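PDB 1IG0: thiamine pyrophosphokinase from Saccharomyces cerevisiae, which catalyses the transfer of a pyrophosphoryl group from ATP to thiamine, making the cofactor thiamine diphosphate, and is the only yeast enzyme able to do so. Local coordinates for residues Ala259-Glu264 with Asn274-Val279; Ile230-Thr235 with Lys301-Leu306. All coordinates share one frame; numbering follows the deposited sequence.

Interaction 1 (Ala259-Glu264 with Asn274-Val279); sequences ATLVKE and NWPTSV
Thr260 and Thr277 exchange two backbone hydrogen bonds, each 3.0 Å from N to O. Val262 and Trp275 form the next hydrogen-bonded pair. Its shorter bond, Val262 N to Trp275 O, is 2.8 Å. Asn274 N reaches on to Lys263 O at 3.0 Å.

These bonds make an antiparallel strand pair at the edge of a five-stranded sheet. Its register is shifted by a G1 beta bulge, in which Asn274 and Trp275 both face Val262. Asn274 has the left-handed backbone of this bulge (phi 44°, psi 48°).

Thr260, Val262, Trp275 and Thr277 put their side chains on one face. The threonines lie side by side, and their CG2 methyls meet tightly at 3.4 Å. In both, OG1 is anti to the backbone N (chi1 -174°), which turns CG2 between N and the carbonyl carbon. Val262 CG2 touches Thr277 CG2 at 3.8 Å and meets Trp275 CE3 at the indole edge, near the ring plane. On the other face, Leu261 CD1 rests against the ring of Pro276, 3.9 Å from CG.

Thr260 OG1 is hydrogen-bonded to Asp302 OD1, and Thr277 OG1 to Arg283 O. Arg283 also makes a cation-pi contact with Trp275, whose side chain touches bound thiamine.

Interaction 2 (Ile230-Thr235 with Lys301-Leu306); sequences IKKNGT and KDDIIL
The carboxylate of Asp303 meets Lys231 and Lys232 through its two oxygens. Lys232 N approaches Asp303 OD1 almost in line with the C-O bond, at 2.8 Å. Lys231 NZ makes a salt bridge to Asp303 OD2, also 2.8 Å, from the syn side but 32° out of the carboxylate plane. Lys231 CE stands obliquely off the carboxylate, on the same side of its plane as NZ, 3.3 Å from Asp303 CG. The lysine chain is bent at chi2 (-93°) and chi3 (90°), which folds its end back alongside the aspartate. The carboxylate is thus gripped at both oxygens, and its rotation is probably fixed. Ser210 of helix 196-212 is a second partner of Lys231 NZ.

Lys232 CB packs on the main chain at Lys301 O, 3.4 Å away. Thr235 OG1 donates to Lys231 O within the linker 230-235.

Ile230 N to Ile304 O is 2.8 Å, and Ile304 N bonds back to Ile230 O. On the buried side, Ile230 CG1 presses on Leu306 CB at 3.6 Å.

This antiparallel pair is the last at this end of strands 225-230 and 304-310 in the large mixed sheet. Residues 231-234 lead from it to strand 235-238 of the five-stranded sheet. Residues 301-303 lead back from strand 295-300. The two linkers join the sheets, in keeping with the beta sandwich of this enzyme.

Overall arrangement
From the N terminus, the chain first reaches 230-235, where strand 225-230 of the large sheet gives way to strand 235-238 of the five-stranded one. After strand 235-238, helix 241-247 and strand 248-254 it enters strand 260-266. Interaction 1 closes a short loop of nine residues, returning along 274-279. The chain comes back through strand 295-300, and at 301-306 interaction 2 closes a loop of 65 residues. Interaction 1 is therefore nested inside interaction 2. Their centres are about 10 Å apart and they touch. Leu261 O accepts a probable hydrogen bond from Lys301 N, and Thr260 OG1 is hydrogen-bonded to Asp302 OD1. The edge near thiamine is thus tied to the junction between the sheets.

Interaction 1 (Ala259-Glu264 with Asn274-Val279)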
# COMPACT_ATOMS: atom_id res chain seq x y z
N ALA B 259 -5.92 -14.40 -5.49
CA ALA B 259 -6.49 -15.16 -4.39
C ALA B 259 -5.80 -16.51 -4.30
O ALA B 259 -5.24 -16.99 -5.28
CB ALA B 259 -7.98 -15.35 -4.60
N THR B 260 -5.85 -17.12 -3.13
CA THR B 260 -5.24 -18.43 -2.94
C THR B 260 -5.89 -19.15 -1.77
O THR B 260 -6.94 -18.74 -1.28
CB THR B 260 -3.71 -18.30 -2.69
OG1 THR B 260 -3.12 -19.60 -2.66
CG2 THR B 260 -3.44 -17.58 -1.37
N LEU B 261 -5.25 -20.22 -1.32
CA LEU B 261 -5.77 -21.01 -0.22
C LEU B 261 -4.70 -21.17 0.85
O LEU B 261 -3.57 -21.55 0.56
CB LEU B 261 -6.19 -22.39 -0.74
CG LEU B 261 -6.72 -23.43 0.26
CD1 LEU B 261 -8.07 -22.99 0.80
CD2 LEU B 261 -6.85 -24.78 -0.44
N VAL B 262 -5.05 -20.85 2.09
CA VAL B 262 -4.12 -21.02 3.19
C VAL B 262 -4.37 -22.43 3.70
O VAL B 262 -5.28 -22.66 4.50
CB VAL B 262 -4.36 -20.01 4.32
CG1 VAL B 262 -3.34 -20.23 5.44
CG2 VAL B 262 -4.24 -18.59 3.79
N LYS B 263 -3.59 -23.37 3.20
CA LYS B 263 -3.74 -24.77 3.58
C LYS B 263 -3.64 -24.97 5.09
O LYS B 263 -4.43 -25.70 5.68
CB LYS B 263 -2.69 -25.63 2.87
CG LYS B 263 -2.76 -27.10 3.24
CD LYS B 263 -1.93 -27.96 2.32
CE LYS B 263 -2.06 -29.42 2.69
NZ LYS B 263 -3.49 -29.81 2.82
N GLU B 264 -2.66 -24.32 5.70
CA GLU B 264 -2.46 -24.44 7.13
C GLU B 264 -1.39 -23.51 7.68
O GLU B 264 -0.40 -23.21 7.01
CB GLU B 264 -2.10 -25.89 7.49
CG GLU B 264 -1.44 -26.05 8.85
CD GLU B 264 -1.03 -27.49 9.14
OE1 GLU B 264 -0.47 -28.14 8.23
OE2 GLU B 264 -1.26 -27.96 10.27
N ASN B 274 -7.34 -24.99 5.50
CA ASN B 274 -8.27 -25.02 4.36
C ASN B 274 -9.05 -23.71 4.39
O ASN B 274 -10.27 -23.69 4.27
CB ASN B 274 -9.23 -26.20 4.50
CG ASN B 274 -8.51 -27.52 4.74
OD1 ASN B 274 -7.61 -27.89 3.99
ND2 ASN B 274 -8.90 -28.23 5.79
N TRP B 275 -8.30 -22.62 4.53
CA TRP B 275 -8.86 -21.27 4.64
C TRP B 275 -8.64 -20.43 3.38
O TRP B 275 -7.53 -19.95 3.13
CB TRP B 275 -8.18 -20.59 5.83
CG TRP B 275 -8.92 -19.45 6.45
CD1 TRP B 275 -9.96 -19.54 7.33
CD2 TRP B 275 -8.65 -18.06 6.28
NE1 TRP B 275 -10.34 -18.28 7.73
CE2 TRP B 275 -9.55 -17.35 7.10
CE3 TRP B 275 -7.72 -17.34 5.52
CZ2 TRP B 275 -9.56 -15.96 7.19
CZ3 TRP B 275 -7.72 -15.94 5.60
CH2 TRP B 275 -8.64 -15.27 6.43
N PRO B 276 -9.69 -20.25 2.56
CA PRO B 276 -9.55 -19.46 1.34
C PRO B 276 -9.25 -18.00 1.69
O PRO B 276 -9.82 -17.46 2.63
CB PRO B 276 -10.91 -19.61 0.66
CG PRO B 276 -11.39 -20.94 1.14
CD PRO B 276 -11.01 -20.91 2.60
N THR B 277 -8.35 -17.36 0.94
CA THR B 277 -8.02 -15.97 1.20
C THR B 277 -8.00 -15.15 -0.08
O THR B 277 -7.45 -15.58 -1.10
CB THR B 277 -6.64 -15.85 1.91
OG1 THR B 277 -6.41 -14.48 2.28
CG2 THR B 277 -5.52 -16.35 1.01
N SER B 278 -8.61 -13.97 -0.03
CA SER B 278 -8.68 -13.09 -1.19
C SER B 278 -8.98 -11.64 -0.82
O SER B 278 -9.81 -11.37 0.06
CB SER B 278 -9.76 -13.58 -2.16
OG SER B 278 -10.08 -12.58 -3.10
N VAL B 279 -8.31 -10.71 -1.48
CA VAL B 279 -8.52 -9.29 -1.24
C VAL B 279 -9.92 -8.89 -1.71
O VAL B 279 -10.54 -7.98 -1.16
CB VAL B 279 -7.47 -8.43 -1.98
CG1 VAL B 279 -7.85 -6.95 -1.92
CG2 VAL B 279 -6.10 -8.64 -1.37

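Interaction 2 (Ile230-Thr235 with Lys301-Leu306)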
# COMPACT_ATOMS: atom_id res chain seq x y z
N ILE B 230 6.33 -14.98 0.62
CA ILE B 230 6.34 -16.29 1.25
C ILE B 230 6.04 -17.33 0.17
O ILE B 230 4.96 -17.31 -0.43
CB ILE B 230 5.27 -16.38 2.36
CG1 ILE B 230 5.70 -15.54 3.56
CG2 ILE B 230 5.03 -17.83 2.75
CD1 ILE B 230 6.99 -16.00 4.20
N LYS B 231 6.99 -18.22 -0.09
CA LYS B 231 6.80 -19.25 -1.11
C LYS B 231 5.72 -20.24 -0.69
O LYS B 231 5.53 -20.53 0.49
CB LYS B 231 8.11 -19.99 -1.36
CG LYS B 231 9.21 -19.16 -2.02
CD LYS B 231 9.22 -19.27 -3.54
CE LYS B 231 8.34 -18.23 -4.24
NZ LYS B 231 8.35 -18.40 -5.73
N LYS B 232 5.00 -20.75 -1.69
CA LYS B 232 3.92 -21.70 -1.49
C LYS B 232 4.39 -23.05 -0.95
O LYS B 232 5.58 -23.35 -0.92
CB LYS B 232 3.22 -21.93 -2.83
CG LYS B 232 4.19 -22.44 -3.90
CD LYS B 232 3.54 -22.67 -5.24
CE LYS B 232 4.57 -23.17 -6.24
NZ LYS B 232 3.98 -23.48 -7.58
N ASN B 233 3.42 -23.86 -0.53
CA ASN B 233 3.66 -25.21 -0.04
C ASN B 233 4.41 -25.42 1.27
O ASN B 233 4.95 -26.50 1.51
CB ASN B 233 4.33 -26.02 -1.15
CG ASN B 233 3.45 -26.16 -2.38
OD1 ASN B 233 3.95 -26.37 -3.48
ND2 ASN B 233 2.14 -26.06 -2.19
N GLY B 234 4.45 -24.40 2.12
CA GLY B 234 5.11 -24.57 3.41
C GLY B 234 6.41 -23.84 3.64
O GLY B 234 7.46 -24.25 3.16
N THR B 235 6.33 -22.75 4.40
CA THR B 235 7.50 -21.94 4.73
C THR B 235 7.56 -21.77 6.24
O THR B 235 6.57 -21.38 6.87
CB THR B 235 7.44 -20.54 4.08
OG1 THR B 235 7.57 -20.67 2.66
CG2 THR B 235 8.56 -19.66 4.61
N LYS B 301 -1.23 -22.34 -0.98
CA LYS B 301 -1.28 -23.00 -2.28
C LYS B 301 -0.43 -22.25 -3.30
O LYS B 301 0.20 -22.86 -4.17
CB LYS B 301 -2.73 -23.07 -2.76
CG LYS B 301 -2.97 -23.98 -3.94
CD LYS B 301 -4.41 -23.88 -4.40
CE LYS B 301 -4.82 -25.08 -5.24
NZ LYS B 301 -4.79 -26.32 -4.42
N ASP B 302 -0.44 -20.93 -3.20
CA ASP B 302 0.34 -20.07 -4.09
C ASP B 302 1.13 -19.08 -3.24
O ASP B 302 0.80 -18.87 -2.08
CB ASP B 302 -0.59 -19.30 -5.04
CG ASP B 302 -1.56 -20.21 -5.77
OD1 ASP B 302 -2.68 -20.43 -5.25
OD2 ASP B 302 -1.22 -20.70 -6.86
N ASP B 303 2.16 -18.48 -3.82
CA ASP B 303 2.97 -17.52 -3.08
C ASP B 303 2.08 -16.39 -2.57
O ASP B 303 1.10 -16.01 -3.23
CB ASP B 303 4.06 -16.91 -3.96
CG ASP B 303 5.03 -17.94 -4.50
OD1 ASP B 303 5.14 -19.03 -3.91
OD2 ASP B 303 5.70 -17.64 -5.52
N ILE B 304 2.41 -15.86 -1.40
CA ILE B 304 1.66 -14.75 -0.84
C ILE B 304 2.63 -13.74 -0.26
O ILE B 304 3.81 -14.04 -0.06
CB ILE B 304 0.70 -15.19 0.29
CG1 ILE B 304 1.50 -15.68 1.50
CG2 ILE B 304 -0.23 -16.29 -0.22
CD1 ILE B 304 0.69 -15.70 2.79
N ILE B 305 2.14 -12.53 0.02
CA ILE B 305 2.98 -11.49 0.60
C ILE B 305 2.73 -11.46 2.10
O ILE B 305 1.60 -11.57 2.56
CB ILE B 305 2.63 -10.10 0.03
CG1 ILE B 305 2.74 -10.13 -1.50
CG2 ILE B 305 3.57 -9.06 0.61
CD1 ILE B 305 4.11 -10.51 -2.03
N LEU B 306 3.81 -11.32 2.87
CA LEU B 306 3.71 -11.27 4.31
C LEU B 306 4.31 -9.96 4.79
O LEU B 306 5.35 -9.53 4.30
CB LEU B 306 4.47 -12.43 4.95
CG LEU B 306 4.41 -12.54 6.47
CD1 LEU B 306 3.03 -13.01 6.90
CD2 LEU B 306 5.46 -13.52 6.95